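Local coordinates for beta-glucosidase (Pseudoalteromonas sp., PDB 3F95), which forms the extra C-terminal beta-sandwich domain of an exo-1,3/1,4-beta-glucanase, an enzyme that probably acts as a beta-glucosidase, at residues H7-R12 and K16-Q21. Residues are numbered along the deposited sequence; the frame is centred on the assembly and turned at random.
Sequences HPLFVR and KNMTWQ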
loop_
_atom_site.group_PDB
_atom_site.type_symbol
_atom_site.label_atom_id
_atom_site.label_comp_id
_atom_site.label_asym_id
_atom_site.label_seq_id
_atom_site.Cartn_x
_atom_site.Cartn_y
_atom_site.Cartn_z
ATOM N N HIS A 7 8.333 -10.069 7.769
ATOM C CA HIS A 7 9.248 -9.782 6.689
ATOM C C HIS A 7 8.979 -8.337 6.232
ATOM O O HIS A 7 7.907 -8.049 5.687
ATOM C CB HIS A 7 9.047 -10.765 5.549
ATOM C CG HIS A 7 9.903 -10.475 4.363
ATOM N ND1 HIS A 7 11.241 -10.804 4.316
ATOM C CD2 HIS A 7 9.629 -9.838 3.201
ATOM C CE1 HIS A 7 11.748 -10.414 3.158
ATOM N NE2 HIS A 7 10.789 -9.828 2.461
ATOM N N PRO A 8 9.918 -7.415 6.519
ATOM C CA PRO A 8 9.679 -6.010 6.179
ATOM C C PRO A 8 9.689 -5.778 4.669
ATOM O O PRO A 8 10.479 -6.412 3.936
ATOM C CB PRO A 8 10.860 -5.281 6.850
ATOM C CG PRO A 8 11.971 -6.349 6.776
ATOM C CD PRO A 8 11.214 -7.584 7.216
ATOM N N LEU A 9 8.797 -4.893 4.210
ATOM C CA LEU A 9 8.776 -4.484 2.801
ATOM C C LEU A 9 9.092 -3.008 2.655
ATOM O O LEU A 9 9.802 -2.588 1.716
ATOM C CB LEU A 9 7.412 -4.779 2.153
ATOM C CG LEU A 9 6.958 -6.260 2.148
ATOM C CD1 LEU A 9 5.527 -6.400 1.611
ATOM C CD2 LEU A 9 7.917 -7.148 1.350
ATOM N N PHE A 10 8.508 -2.213 3.551
ATOM C CA PHE A 10 8.874 -0.810 3.682
ATOM C C PHE A 10 8.790 -0.395 5.135
ATOM O O PHE A 10 7.749 0.044 5.602
ATOM C CB PHE A 10 8.040 0.139 2.795
ATOM C CG PHE A 10 8.433 1.590 2.942
ATOM C CD1 PHE A 10 9.527 2.113 2.230
ATOM C CD2 PHE A 10 7.742 2.433 3.812
ATOM C CE1 PHE A 10 9.909 3.464 2.393
ATOM C CE2 PHE A 10 8.130 3.774 3.990
ATOM C CZ PHE A 10 9.211 4.285 3.278
ATOM N N VAL A 11 9.894 -0.568 5.845
ATOM C CA VAL A 11 9.973 -0.149 7.245
ATOM C C VAL A 11 11.133 0.837 7.342
ATOM O O VAL A 11 12.318 0.461 7.482
ATOM C CB VAL A 11 10.104 -1.345 8.272
ATOM C CG1 VAL A 11 10.038 -0.792 9.718
ATOM C CG2 VAL A 11 8.981 -2.405 8.059
ATOM N N ARG A 12 10.759 2.110 7.259
ATOM C CA ARG A 12 11.662 3.250 7.174
ATOM C C ARG A 12 12.364 3.409 5.816
ATOM O O ARG A 12 12.682 4.532 5.434
ATOM C CB ARG A 12 12.706 3.250 8.289
ATOM C CG ARG A 12 12.101 3.230 9.697
ATOM C CD ARG A 12 13.179 3.567 10.739
ATOM N NE ARG A 12 13.717 4.923 10.586
ATOM C CZ ARG A 12 14.713 5.420 11.326
ATOM N NH1 ARG A 12 15.277 4.682 12.304
ATOM N NH2 ARG A 12 15.129 6.655 11.128
ATOM N N LYS A 16 15.186 -4.637 -0.024
ATOM C CA LYS A 16 16.028 -4.623 -1.282
ATOM C C LYS A 16 15.404 -4.781 -2.736
ATOM O O LYS A 16 15.659 -3.961 -3.625
ATOM C CB LYS A 16 17.234 -5.549 -1.085
ATOM C CG LYS A 16 18.251 -5.025 -0.054
ATOM C CD LYS A 16 19.125 -6.142 0.586
ATOM C CE LYS A 16 20.394 -6.428 -0.212
ATOM N NZ LYS A 16 21.147 -7.606 0.330
ATOM N N ASN A 17 14.662 -5.863 -2.952
ATOM C CA ASN A 17 13.844 -6.246 -4.091
ATOM C C ASN A 17 12.547 -5.442 -4.244
ATOM O O ASN A 17 11.686 -5.868 -4.989
ATOM C CB ASN A 17 13.518 -7.779 -3.962
ATOM C CG ASN A 17 12.864 -8.399 -5.216
ATOM O OD1 ASN A 17 13.110 -7.980 -6.363
ATOM N ND2 ASN A 17 12.050 -9.456 -4.992
ATOM N N MET A 18 12.426 -4.285 -3.583
ATOM C CA MET A 18 11.172 -3.509 -3.620
ATOM C C MET A 18 11.307 -2.104 -4.209
ATOM O O MET A 18 12.346 -1.448 -4.052
ATOM C CB MET A 18 10.504 -3.393 -2.234
ATOM C CG MET A 18 10.432 -4.652 -1.382
ATOM S SD MET A 18 9.515 -5.959 -2.154
ATOM C CE MET A 18 7.855 -5.288 -2.222
ATOM N N THR A 19 10.236 -1.638 -4.858
ATOM C CA THR A 19 10.124 -0.249 -5.313
ATOM C C THR A 19 8.715 0.227 -5.134
ATOM O O THR A 19 7.778 -0.561 -5.144
ATOM C CB THR A 19 10.064 -0.013 -6.866
ATOM O OG1 THR A 19 10.067 -1.206 -7.638
ATOM C CG2 THR A 19 10.883 1.099 -7.332
ATOM N N TRP A 20 8.569 1.551 -5.095
ATOM C CA TRP A 20 7.275 2.161 -5.306
ATOM C C TRP A 20 7.089 2.280 -6.831
ATOM O O TRP A 20 8.073 2.489 -7.598
ATOM C CB TRP A 20 7.234 3.561 -4.701
ATOM C CG TRP A 20 7.481 3.617 -3.218
ATOM C CD1 TRP A 20 8.591 4.049 -2.591
ATOM C CD2 TRP A 20 6.557 3.228 -2.188
ATOM N NE1 TRP A 20 8.449 3.931 -1.217
ATOM C CE2 TRP A 20 7.196 3.458 -0.945
ATOM C CE3 TRP A 20 5.261 2.697 -2.202
ATOM C CZ2 TRP A 20 6.577 3.171 0.296
ATOM C CZ3 TRP A 20 4.640 2.420 -0.967
ATOM C CH2 TRP A 20 5.300 2.666 0.253
ATOM N N GLN A 21 5.851 2.125 -7.270
ATOM C CA GLN A 21 5.501 2.281 -8.680
ATOM C C GLN A 21 4.358 3.271 -8.806
ATOM O O GLN A 21 3.277 3.038 -8.264
ATOM C CB GLN A 21 5.078 0.939 -9.306
ATOM C CG GLN A 21 6.209 -0.021 -9.541
ATOM C CD GLN A 21 5.885 -1.143 -10.534
ATOM O OE1 GLN A 21 5.270 -0.934 -11.591
ATOM N NE2 GLN A 21 6.353 -2.333 -10.211
#
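Between the two sheets of this beta-sandwich, Leu9 and Phe10, where the chain turns just after the strand 6-8, pack against Met18 and Trp20 from the strand 18-24, a compact example of how apolar side chains join facing layers. No hydrogen bond links the two segments. The aromatic half is a T-shaped pair. Trp20 directs the edge of its six-membered ring at the face of Phe10, with CZ2 standing 3.5 Å above the Phe10 plane over the middle of the ring. The centroids of these two six-membered rings lie 5.0 Å apart. Their planes are inclined at 62°, and the side chains cross at about a right angle. Since Phe10 carries CG anti to its own nitrogen (chi1 -180°), the ring reaches across to the indole. Trp20 also meets the ring of Phe61 and touches Arg59, both on the strand 58-63.

Leu9 and Phe10 form a classic beta bulge opposite Val168, and both bond through their backbones to that residue. The bulge is consistent with two consecutive residues both reaching the strand 18-24, Phe10 meeting the indole and Leu9 the thioether. Leu9 CD2 lies 4.0 Å from both SD and CE of Met18, whose chain is bent at chi2 and again at chi3. The near end of that chain passes the backbone instead, with Met18 CG 3.8 Å from Leu9 O. Tyr73 of the strand 67-73 touches both Leu9 and Met18.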